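Local coordinates for protein aminoglycoside phosphotransferase (PDB 4PDY) that probably acts as a phosphotransferase of the aminoglycoside phosphotransferase family and, in this crystal, holds a free histidine in a pocket of its kinase-like fold, at residues A[132-135]-A[136-140]; A[223-227]-A[228-232]; A[231-234]-A[235-239]; A[257-260]-A[261-265]. One frame throughout, in Å; residues are numbered along the deposited sequence.

Contact 1: residues A[132-135]-A[136-140]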
loop_
_atom_site.group_PDB
_atom_site.type_symbol
_atom_site.label_atom_id
_atom_site.label_comp_id
_atom_site.label_asym_id
_atom_site.label_seq_id
_atom_site.Cartn_x
_atom_site.Cartn_y
_atom_site.Cartn_z
ATOM N N ALA A 132 -6.801 9.949 2.815
ATOM C CA ALA A 132 -6.694 11.401 2.790
ATOM C C ALA A 132 -6.883 11.999 4.173
ATOM O O ALA A 132 -6.198 12.931 4.579
ATOM C CB ALA A 132 -7.694 11.961 1.816
ATOM N N GLN A 133 -7.851 11.464 4.917
ATOM C CA GLN A 133 -8.086 11.929 6.281
ATOM C C GLN A 133 -6.879 11.669 7.171
ATOM O O GLN A 133 -6.529 12.498 8.008
ATOM C CB GLN A 133 -9.339 11.273 6.882
ATOM C CG GLN A 133 -10.635 11.749 6.268
ATOM C CD GLN A 133 -11.842 11.080 6.872
ATOM O OE1 GLN A 133 -11.793 9.879 7.204
ATOM N NE2 GLN A 133 -12.909 11.851 7.090
ATOM N N PHE A 134 -6.270 10.498 7.027
ATOM C CA PHE A 134 -5.077 10.185 7.810
ATOM C C PHE A 134 -3.938 11.167 7.512
ATOM O O PHE A 134 -3.285 11.659 8.419
ATOM C CB PHE A 134 -4.640 8.741 7.534
ATOM C CG PHE A 134 -3.371 8.332 8.251
ATOM C CD1 PHE A 134 -3.295 8.346 9.629
ATOM C CD2 PHE A 134 -2.257 7.933 7.540
ATOM C CE1 PHE A 134 -2.141 7.971 10.283
ATOM C CE2 PHE A 134 -1.106 7.546 8.177
ATOM C CZ PHE A 134 -1.037 7.589 9.557
ATOM N N HIS A 135 -3.754 11.450 6.236
ATOM C CA HIS A 135 -2.677 12.346 5.820
ATOM C C HIS A 135 -2.912 13.739 6.372
ATOM O O HIS A 135 -1.991 14.364 6.910
ATOM C CB HIS A 135 -2.570 12.355 4.307
ATOM C CG HIS A 135 -1.292 12.956 3.812
ATOM N ND1 HIS A 135 -0.142 12.223 3.658
ATOM C CD2 HIS A 135 -0.986 14.224 3.457
ATOM C CE1 HIS A 135 0.824 13.013 3.222
ATOM N NE2 HIS A 135 0.335 14.231 3.098
ATOM N N GLU A 136 -4.153 14.203 6.289
ATOM C CA GLU A 136 -4.505 15.537 6.772
ATOM C C GLU A 136 -4.339 15.640 8.285
ATOM O O GLU A 136 -3.805 16.615 8.815
ATOM C CB GLU A 136 -5.933 15.878 6.353
ATOM C CG GLU A 136 -6.443 17.235 6.811
ATOM C CD GLU A 136 -5.844 18.413 6.048
ATOM O OE1 GLU A 136 -5.105 18.205 5.060
ATOM O OE2 GLU A 136 -6.136 19.562 6.433
ATOM N N ALA A 137 -4.854 14.626 9.002
ATOM C CA ALA A 137 -4.829 14.624 10.465
ATOM C C ALA A 137 -3.435 14.515 11.070
ATOM O O ALA A 137 -3.282 14.708 12.265
ATOM C CB ALA A 137 -5.709 13.503 11.016
ATOM N N THR A 138 -2.450 14.155 10.249
ATOM C CA THR A 138 -1.078 13.987 10.717
ATOM C C THR A 138 -0.108 15.040 10.173
ATOM O O THR A 138 1.103 14.925 10.346
ATOM C CB THR A 138 -0.544 12.581 10.395
ATOM O OG1 THR A 138 -0.650 12.323 8.992
ATOM C CG2 THR A 138 -1.326 11.518 11.171
ATOM N N ARG A 139 -0.652 16.063 9.523
ATOM C CA ARG A 139 0.175 17.159 9.014
ATOM C C ARG A 139 1.009 17.715 10.157
ATOM O O ARG A 139 0.538 17.879 11.277
ATOM C CB ARG A 139 -0.757 18.248 8.472
ATOM C CG ARG A 139 -0.095 19.406 7.766
ATOM C CD ARG A 139 -1.130 20.263 7.038
ATOM N NE ARG A 139 -1.501 19.705 5.730
ATOM C CZ ARG A 139 -0.976 20.073 4.555
ATOM N NH1 ARG A 139 -0.042 21.011 4.488
ATOM N NH2 ARG A 139 -1.379 19.492 3.432
ATOM N N SER A 140 2.273 17.999 9.867
ATOM C CA SER A 140 3.163 18.602 10.843
ATOM C C SER A 140 3.542 17.700 12.026
ATOM O O SER A 140 4.275 18.158 12.904
ATOM C CB SER A 140 2.599 19.933 11.382
ATOM O OG SER A 140 2.442 20.891 10.344
#
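T138 folds back onto F134 at the C-terminal end of helix 121-137, where the helical turn gives way to a loop. The backbone bonds record the change. E136 N to A132 O (3.0 Å) and A137 N to Q133 O (2.9 Å) keep the regular i to i+4 spacing. T138 N, by contrast, makes weak bonds to both F134 O and H135 O, the first bent to 121° at the hydrogen.

A side-chain bond adds to the weak amide bond: T138 OG1 donates to F134 O at 2.8 Å, from a direction tilted 25° out of the carbonyl plane. With chi1 at 56°, the hydroxyl lies between the backbone N and the carbonyl carbon, where it can turn back along the helix. W221 N is a second hydrogen-bonding partner of this hydroxyl, which therefore ties the helix end to strand 221-222.

The apolar part uses the other branch of the threonine. T138 CG2 meets F134 CE1 at 3.7 Å, approaching the ring obliquely; helix 64-79 touches both residues, and F244 lies edge-to-face with the F134 ring. A valine in place of T138 would probably leave F134 O to its weak amide bond and W221 N without its hydroxyl partner.

The ring of H135 also turns to neighbouring segments, with weak hydrogen bonds to W221 O and E215. Charged ends meet only loosely: the E136 chain bends at chi2, and R139 NE stands 4.0 Å from E136 OE1, a long salt bridge.

Contact 2: residues A[223-227]-A[228-232]. With HIS (histidine), chain B.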
loop_
_atom_site.group_PDB
_atom_site.type_symbol
_atom_site.label_atom_id
_atom_site.label_comp_id
_atom_site.label_asym_id
_atom_site.label_seq_id
_atom_site.Cartn_x
_atom_site.Cartn_y
_atom_site.Cartn_z
ATOM N N HIS A 223 0.052 5.812 4.868
ATOM C CA HIS A 223 -0.080 4.485 5.444
ATOM C C HIS A 223 0.934 3.502 4.845
ATOM O O HIS A 223 1.562 2.726 5.554
ATOM C CB HIS A 223 -1.509 4.001 5.211
ATOM C CG HIS A 223 -1.788 2.632 5.746
ATOM N ND1 HIS A 223 -1.569 1.497 5.004
ATOM C CD2 HIS A 223 -2.294 2.221 6.932
ATOM C CE1 HIS A 223 -1.948 0.436 5.708
ATOM N NE2 HIS A 223 -2.362 0.855 6.881
ATOM N N LEU A 224 1.082 3.539 3.518
ATOM C CA LEU A 224 2.128 2.793 2.793
ATOM C C LEU A 224 2.011 1.271 2.849
ATOM O O LEU A 224 2.947 0.562 2.516
ATOM C CB LEU A 224 3.528 3.240 3.203
ATOM C CG LEU A 224 3.796 4.741 2.996
ATOM C CD1 LEU A 224 5.185 5.152 3.463
ATOM C CD2 LEU A 224 3.583 5.140 1.541
ATOM N N ASP A 225 0.827 0.757 3.196
ATOM C CA ASP A 225 0.565 -0.671 3.016
ATOM C C ASP A 225 -0.892 -0.853 2.627
ATOM O O ASP A 225 -1.683 -1.553 3.290
ATOM C CB ASP A 225 0.928 -1.436 4.278
ATOM C CG ASP A 225 1.119 -2.918 4.033
ATOM O OD1 ASP A 225 1.172 -3.359 2.858
ATOM O OD2 ASP A 225 1.222 -3.644 5.036
ATOM N N VAL A 226 -1.235 -0.245 1.510
ATOM C CA VAL A 226 -2.601 -0.113 1.048
ATOM C C VAL A 226 -2.985 -1.320 0.224
ATOM O O VAL A 226 -2.947 -1.318 -1.008
ATOM C CB VAL A 226 -2.782 1.195 0.254
ATOM C CG1 VAL A 226 -4.222 1.367 -0.175
ATOM C CG2 VAL A 226 -2.310 2.376 1.104
ATOM N N ILE A 227 -3.350 -2.371 0.959
ATOM C CA ILE A 227 -3.775 -3.641 0.394
ATOM C C ILE A 227 -5.139 -3.948 1.006
ATOM O O ILE A 227 -5.440 -3.460 2.079
ATOM C CB ILE A 227 -2.748 -4.754 0.673
ATOM C CG1 ILE A 227 -2.522 -4.974 2.179
ATOM C CG2 ILE A 227 -1.439 -4.399 -0.039
ATOM C CD1 ILE A 227 -1.615 -6.140 2.502
ATOM N N PRO A 228 -5.952 -4.773 0.333
ATOM C CA PRO A 228 -7.324 -4.988 0.830
ATOM C C PRO A 228 -7.408 -5.457 2.269
ATOM O O PRO A 228 -8.277 -5.000 2.999
ATOM C CB PRO A 228 -7.864 -6.049 -0.111
ATOM C CG PRO A 228 -7.185 -5.704 -1.399
ATOM C CD PRO A 228 -5.770 -5.357 -0.999
ATOM N N SER A 229 -6.511 -6.344 2.671
ATOM C CA SER A 229 -6.576 -6.854 4.030
ATOM C C SER A 229 -6.286 -5.820 5.114
ATOM O O SER A 229 -6.580 -6.090 6.274
ATOM C CB SER A 229 -5.670 -8.071 4.209
ATOM O OG SER A 229 -4.334 -7.791 3.880
ATOM N N ASN A 230 -5.707 -4.653 4.760
ATOM C CA ASN A 230 -5.506 -3.577 5.721
ATOM C C ASN A 230 -6.539 -2.452 5.627
ATOM O O ASN A 230 -6.474 -1.503 6.405
ATOM C CB ASN A 230 -4.113 -2.968 5.536
ATOM C CG ASN A 230 -3.009 -3.898 5.951
ATOM O OD1 ASN A 230 -3.212 -4.836 6.745
ATOM N ND2 ASN A 230 -1.799 -3.641 5.439
ATOM N N CYS A 231 -7.476 -2.583 4.681
ATOM C CA CYS A 231 -8.458 -1.545 4.384
ATOM C C CYS A 231 -9.837 -2.168 4.565
ATOM O O CYS A 231 -10.393 -2.721 3.641
ATOM C CB CYS A 231 -8.272 -1.029 2.946
ATOM S SG CYS A 231 -6.654 -0.298 2.625
ATOM N N LEU A 232 -10.360 -2.093 5.775
ATOM C CA LEU A 232 -11.575 -2.839 6.089
ATOM C C LEU A 232 -12.811 -1.985 5.807
ATOM O O LEU A 232 -12.993 -0.929 6.412
ATOM C CB LEU A 232 -11.530 -3.225 7.553
ATOM C CG LEU A 232 -10.367 -4.144 7.917
ATOM C CD1 LEU A 232 -10.422 -4.469 9.391
ATOM C CD2 LEU A 232 -10.373 -5.414 7.084
HETATM N N HIS B . -12.564 -7.741 10.453
HETATM C CA HIS B . -11.356 -8.027 9.685
HETATM C C HIS B . -11.679 -9.063 8.613
HETATM O O HIS B . -11.475 -10.214 8.768
HETATM C CB HIS B . -10.229 -8.558 10.580
HETATM C CG HIS B . -9.661 -7.554 11.540
HETATM N ND1 HIS B . -8.302 -7.393 11.716
HETATM C CD2 HIS B . -10.254 -6.684 12.393
HETATM C CE1 HIS B . -8.083 -6.461 12.627
HETATM N NE2 HIS B . -9.250 -6.008 13.049
HETATM O OXT HIS B . -12.169 -8.713 7.533
#
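N230 reaches back to D225 with its amide almost crosswise to the aspartate: the carboxylate and amide planes stand 74° apart. Of the two bonds made by ND2, the one to D225 O is the better formed, 3.0 Å long and nearly straight at 168°. It lies in the carbonyl plane, on a lone pair, and also close to the plane of the N230 amide. The bond to D225 OD2 is weak despite a similar length, because it is strongly bent. An alanine at N230 would probably leave D225 O without this straight bond and set the D225 carboxylate freer to turn.

H223 comes to N230 obliquely, with CE1 4.0 Å from N230 CB. Its ND1 accepts D225 N at 3.1 Å, while NE2 is bonded to I242 O, so both ring nitrogens are engaged and the rotation of the ring is fixed.

I227 covers another side of the amide. A chi1 of 59° swings CG1 to 3.6 Å from N230 ND2, and CD1 continues to 3.5 Å from S229 OG. The I227 carbonyl takes N230 N at 2.9 Å, closing the short 3-10 turn 228-230. V226, the centre of an inverse gamma turn, instead directs CG1 to the sulfur of C231. Beyond the turn, L232 CD1 packs 3.7 Å from CA of the bound histidine.

The sequence H223-L224-D225 with N230 five places on matches the HxDxxxxN catalytic-loop motif of aminoglycoside phosphotransferases and related kinases, consistent with an active-site position here.

Contact 3: residues A[231-234]-A[235-239]. With HIS (histidine), chain B.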
loop_
_atom_site.group_PDB
_atom_site.type_symbol
_atom_site.label_atom_id
_atom_site.label_comp_id
_atom_site.label_asym_id
_atom_site.label_seq_id
_atom_site.Cartn_x
_atom_site.Cartn_y
_atom_site.Cartn_z
ATOM N N CYS A 231 -7.476 -2.583 4.681
ATOM C CA CYS A 231 -8.458 -1.545 4.384
ATOM C C CYS A 231 -9.837 -2.168 4.565
ATOM O O CYS A 231 -10.393 -2.721 3.641
ATOM C CB CYS A 231 -8.272 -1.029 2.946
ATOM S SG CYS A 231 -6.654 -0.298 2.625
ATOM N N LEU A 232 -10.360 -2.093 5.775
ATOM C CA LEU A 232 -11.575 -2.839 6.089
ATOM C C LEU A 232 -12.811 -1.985 5.807
ATOM O O LEU A 232 -12.993 -0.929 6.412
ATOM C CB LEU A 232 -11.530 -3.225 7.553
ATOM C CG LEU A 232 -10.367 -4.144 7.917
ATOM C CD1 LEU A 232 -10.422 -4.469 9.391
ATOM C CD2 LEU A 232 -10.373 -5.414 7.084
ATOM N N TYR A 233 -13.635 -2.443 4.870
ATOM C CA TYR A 233 -14.891 -1.783 4.529
ATOM C C TYR A 233 -15.960 -2.317 5.492
ATOM O O TYR A 233 -16.225 -3.533 5.561
ATOM C CB TYR A 233 -15.277 -2.073 3.087
ATOM C CG TYR A 233 -16.425 -1.245 2.594
ATOM C CD1 TYR A 233 -16.200 0.006 2.028
ATOM C CD2 TYR A 233 -17.730 -1.690 2.695
ATOM C CE1 TYR A 233 -17.239 0.797 1.585
ATOM C CE2 TYR A 233 -18.781 -0.921 2.274
ATOM C CZ TYR A 233 -18.540 0.326 1.699
ATOM O OH TYR A 233 -19.590 1.093 1.269
ATOM N N THR A 234 -16.514 -1.408 6.282
ATOM C CA THR A 234 -17.329 -1.778 7.438
ATOM C C THR A 234 -18.822 -1.753 7.103
ATOM O O THR A 234 -19.229 -1.202 6.078
ATOM C CB THR A 234 -17.137 -0.784 8.598
ATOM O OG1 THR A 234 -17.741 0.460 8.239
ATOM C CG2 THR A 234 -15.665 -0.591 8.961
ATOM N N PRO A 235 -19.668 -2.330 7.983
ATOM C CA PRO A 235 -21.110 -2.210 7.804
ATOM C C PRO A 235 -21.654 -0.761 7.826
ATOM O O PRO A 235 -22.765 -0.520 7.360
ATOM C CB PRO A 235 -21.672 -3.056 8.963
ATOM C CG PRO A 235 -20.573 -3.987 9.323
ATOM C CD PRO A 235 -19.305 -3.242 9.079
ATOM N N GLN A 236 -20.878 0.194 8.339
ATOM C CA GLN A 236 -21.250 1.607 8.218
ATOM C C GLN A 236 -20.698 2.265 6.938
ATOM O O GLN A 236 -20.802 3.475 6.755
ATOM C CB GLN A 236 -20.877 2.411 9.470
ATOM C CG GLN A 236 -21.838 2.194 10.664
ATOM C CD GLN A 236 -23.198 2.946 10.581
ATOM O OE1 GLN A 236 -23.272 4.190 10.388
ATOM N NE2 GLN A 236 -24.289 2.194 10.790
ATOM N N HIS A 237 -20.197 1.444 6.023
ATOM C CA HIS A 237 -19.776 1.904 4.702
ATOM C C HIS A 237 -18.643 2.933 4.787
ATOM O O HIS A 237 -18.600 3.909 4.046
ATOM C CB HIS A 237 -20.965 2.408 3.889
ATOM C CG HIS A 237 -21.948 1.337 3.547
ATOM N ND1 HIS A 237 -22.975 1.545 2.662
ATOM C CD2 HIS A 237 -22.035 0.039 3.925
ATOM C CE1 HIS A 237 -23.682 0.435 2.534
ATOM N NE2 HIS A 237 -23.129 -0.495 3.289
ATOM N N GLN A 238 -17.718 2.680 5.699
ATOM C CA GLN A 238 -16.466 3.417 5.778
ATOM C C GLN A 238 -15.333 2.433 5.680
ATOM O O GLN A 238 -15.522 1.223 5.762
ATOM C CB GLN A 238 -16.381 4.150 7.108
ATOM C CG GLN A 238 -17.498 5.141 7.335
ATOM C CD GLN A 238 -17.552 5.614 8.772
ATOM O OE1 GLN A 238 -17.559 4.809 9.713
ATOM N NE2 GLN A 238 -17.595 6.926 8.953
ATOM N N VAL A 239 -14.133 2.953 5.467
ATOM C CA VAL A 239 -12.954 2.117 5.530
ATOM C C VAL A 239 -12.121 2.451 6.755
ATOM O O VAL A 239 -11.761 3.614 6.988
ATOM C CB VAL A 239 -12.117 2.224 4.235
ATOM C CG1 VAL A 239 -10.728 1.634 4.424
ATOM C CG2 VAL A 239 -12.828 1.535 3.095
HETATM N N HIS B . -12.564 -7.741 10.453
HETATM C CA HIS B . -11.356 -8.027 9.685
HETATM C C HIS B . -11.679 -9.063 8.613
HETATM O O HIS B . -11.475 -10.214 8.768
HETATM C CB HIS B . -10.229 -8.558 10.580
HETATM C CG HIS B . -9.661 -7.554 11.540
HETATM N ND1 HIS B . -8.302 -7.393 11.716
HETATM C CD2 HIS B . -10.254 -6.684 12.393
HETATM C CE1 HIS B . -8.083 -6.461 12.627
HETATM N NE2 HIS B . -9.250 -6.008 13.049
HETATM O OXT HIS B . -12.169 -8.713 7.533
HETATM O O HOH W 1 -17.199 2.231 10.198
#
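T234 and H237 bound a type I turn closed by H237 N to T234 O (2.8 Å), while T234 N to Q238 O (2.9 Å, 162°) begins the paired strands; with H237 in a left-handed conformation, this is a 3:5 hairpin with a G1 bulge. Next to it, Y233 and V239 form an antiparallel non-hydrogen-bonded pair.

The threonine hydroxyl works inside the turn. A chi1 of 70° sets T234 OG1 over the loop, where Q236 N gives it a weak bond at 3.1 Å, as in an ST turn, and Q238 N another weak one. A water hydrogen-bonded to T234 OG1 (2.7 Å) donates to Q238 OE1, bridging the two side chains.

Y233 and H237 approach obliquely, their planes 32° apart. The phenol oxygen lies over one face of the imidazole, with Y233 OH 3.3 Å from H237 CG, and its hydrogen-bonding partner is E122. At the edge of the tyrosine ring, Y233 CD1 meets V239 CG2 at 3.9 Å. The other valine methyl turns to C231, two residues earlier in the strand than Y233, V239 CG1 standing 3.9 Å from C231 CB.

Strand 231-233 is the middle one of a small antiparallel sheet, between 114-115 and 239-241. Helix 121-137 covers the side bearing C231, Y233 and V239: H123 stacks on the tyrosine ring, and T127 touches both C231 and V239.

Contact 4: residues A[257-260]-A[261-265]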
loop_
_atom_site.group_PDB
_atom_site.type_symbol
_atom_site.label_atom_id
_atom_site.label_comp_id
_atom_site.label_asym_id
_atom_site.label_seq_id
_atom_site.Cartn_x
_atom_site.Cartn_y
_atom_site.Cartn_z
ATOM N N ALA A 257 -1.290 7.048 -5.518
ATOM C CA ALA A 257 -0.841 6.259 -6.656
ATOM C C ALA A 257 -0.902 4.761 -6.366
ATOM O O ALA A 257 -1.183 3.985 -7.259
ATOM C CB ALA A 257 0.573 6.674 -7.084
ATOM N N HIS A 258 -0.531 4.360 -5.161
ATOM C CA HIS A 258 -0.582 2.924 -4.823
ATOM C C HIS A 258 -2.016 2.365 -4.816
ATOM O O HIS A 258 -2.249 1.315 -5.407
ATOM C CB HIS A 258 0.155 2.643 -3.506
ATOM C CG HIS A 258 1.615 3.005 -3.547
ATOM N ND1 HIS A 258 2.317 3.367 -2.423
ATOM C CD2 HIS A 258 2.481 3.115 -4.582
ATOM C CE1 HIS A 258 3.570 3.641 -2.751
ATOM N NE2 HIS A 258 3.699 3.475 -4.056
ATOM N N LEU A 259 -2.946 3.114 -4.254
ATOM C CA LEU A 259 -4.353 2.746 -4.340
ATOM C C LEU A 259 -4.809 2.683 -5.788
ATOM O O LEU A 259 -5.468 1.726 -6.215
ATOM C CB LEU A 259 -5.208 3.731 -3.562
ATOM C CG LEU A 259 -6.720 3.457 -3.630
ATOM C CD1 LEU A 259 -7.109 2.073 -3.098
ATOM C CD2 LEU A 259 -7.456 4.522 -2.868
ATOM N N LEU A 260 -4.454 3.709 -6.570
ATOM C CA LEU A 260 -4.883 3.728 -7.947
ATOM C C LEU A 260 -4.324 2.555 -8.744
ATOM O O LEU A 260 -5.015 1.960 -9.559
ATOM C CB LEU A 260 -4.489 5.062 -8.606
ATOM C CG LEU A 260 -5.322 6.276 -8.204
ATOM C CD1 LEU A 260 -4.620 7.590 -8.521
ATOM C CD2 LEU A 260 -6.675 6.274 -8.910
ATOM N N ARG A 261 -3.041 2.257 -8.577
ATOM C CA ARG A 261 -2.456 1.224 -9.400
ATOM C C ARG A 261 -3.131 -0.122 -9.107
ATOM O O ARG A 261 -3.460 -0.873 -10.006
ATOM C CB ARG A 261 -0.930 1.129 -9.249
ATOM C CG ARG A 261 -0.349 0.395 -10.439
ATOM C CD ARG A 261 1.066 -0.112 -10.277
ATOM N NE ARG A 261 2.085 0.861 -9.912
ATOM C CZ ARG A 261 2.721 1.733 -10.719
ATOM N NH1 ARG A 261 2.451 1.843 -12.015
ATOM N NH2 ARG A 261 3.676 2.483 -10.195
ATOM N N ARG A 262 -3.285 -0.407 -7.838
ATOM C CA ARG A 262 -3.908 -1.684 -7.454
ATOM C C ARG A 262 -5.345 -1.778 -7.947
ATOM O O ARG A 262 -5.774 -2.822 -8.471
ATOM C CB ARG A 262 -3.839 -1.846 -5.937
ATOM C CG ARG A 262 -2.426 -2.157 -5.452
ATOM C CD ARG A 262 -2.321 -2.447 -3.959
ATOM N NE ARG A 262 -0.928 -2.744 -3.589
ATOM C CZ ARG A 262 -0.125 -1.970 -2.844
ATOM N NH1 ARG A 262 -0.537 -0.819 -2.306
ATOM N NH2 ARG A 262 1.122 -2.371 -2.611
ATOM N N SER A 263 -6.094 -0.699 -7.760
ATOM C CA SER A 263 -7.493 -0.662 -8.181
ATOM C C SER A 263 -7.584 -0.810 -9.694
ATOM O O SER A 263 -8.266 -1.711 -10.214
ATOM C CB SER A 263 -8.165 0.643 -7.756
ATOM O OG SER A 263 -8.100 0.847 -6.354
ATOM N N LEU A 264 -6.875 0.068 -10.403
ATOM C CA LEU A 264 -6.973 0.095 -11.850
ATOM C C LEU A 264 -6.484 -1.193 -12.502
ATOM O O LEU A 264 -7.038 -1.629 -13.500
ATOM C CB LEU A 264 -6.244 1.300 -12.433
ATOM C CG LEU A 264 -6.898 2.638 -12.083
ATOM C CD1 LEU A 264 -5.917 3.783 -12.318
ATOM C CD2 LEU A 264 -8.183 2.900 -12.869
ATOM N N GLU A 265 -5.415 -1.795 -11.980
ATOM C CA GLU A 265 -4.878 -3.019 -12.602
ATOM C C GLU A 265 -5.864 -4.172 -12.485
ATOM O O GLU A 265 -5.913 -5.040 -13.350
ATOM C CB GLU A 265 -3.544 -3.442 -11.976
ATOM C CG GLU A 265 -2.954 -4.702 -12.605
ATOM C CD GLU A 265 -3.685 -5.973 -12.206
ATOM O OE1 GLU A 265 -4.213 -6.034 -11.074
ATOM O OE2 GLU A 265 -3.729 -6.922 -13.020
#
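R262 lies along the carbonyl of H258, one helical turn earlier in helix 252-266. The register is the ordinary alpha-helical one: R262 N donates to H258 O at 3.2 Å with an almost straight angle of 170°, and R261 and L264 bond likewise to A257 O and L260 O.

From its root the arginine stays close to that carbonyl. CB of R262 is 3.6 Å from H258 O, and CG is 3.5 Å away. CD draws off to 4.0 Å from the same oxygen. With chi1 at -73° the chain starts back along the helix, and trans torsions at chi2 and chi3 keep it extended to NE. At the tip, R262 NH1 passes 3.7 Å from H258 CB, obliquely to the guanidinium plane. The imidazole nitrogens do not touch this charged group, which packs against I227 of the loop before strand 231-233.

R261 leaves the helix in another direction. Its chain bends at chi3, and its guanidinium bonds to I298 O and, weakly, to F301 O; a thiocyanate, probably from the crystallisation liquor, lies about 3 Å from the R261 side chain.

L259, L260 and L264 are among the buried residues. L259 packs on helix 121-137, and L260 on helices 271-284 and 289-300. S263 OG donates to L259 O in the conformer described, but a second conformer makes this bond provisional. L264 leans over the preceding turn, where its CD1 comes within 3.4 Å of L260 O and 4.2 Å of L260 CB.

The probable catalytic loop of contact 2 is touched by both helical contacts. Contact 1 packs on it from helix 121-137, with F134 CE2 3.9 Å from H223 N, although the two centres are about 16 Å apart. Contact 4, its centre about 12 Å from that of contact 2, reaches the loop by its arginine: R262 NH1 lies 2.8 Å from V226 O, and I227 CG2 packs on R262 CZ. Contact 3 carries the chain on from contact 2, sharing C231 and L232; through L232 both border the histidine pocket, which A56, W110, V111 and I242 help to line. Contacts 1 and 4 do not touch, their nearest atoms being about 8 Å apart.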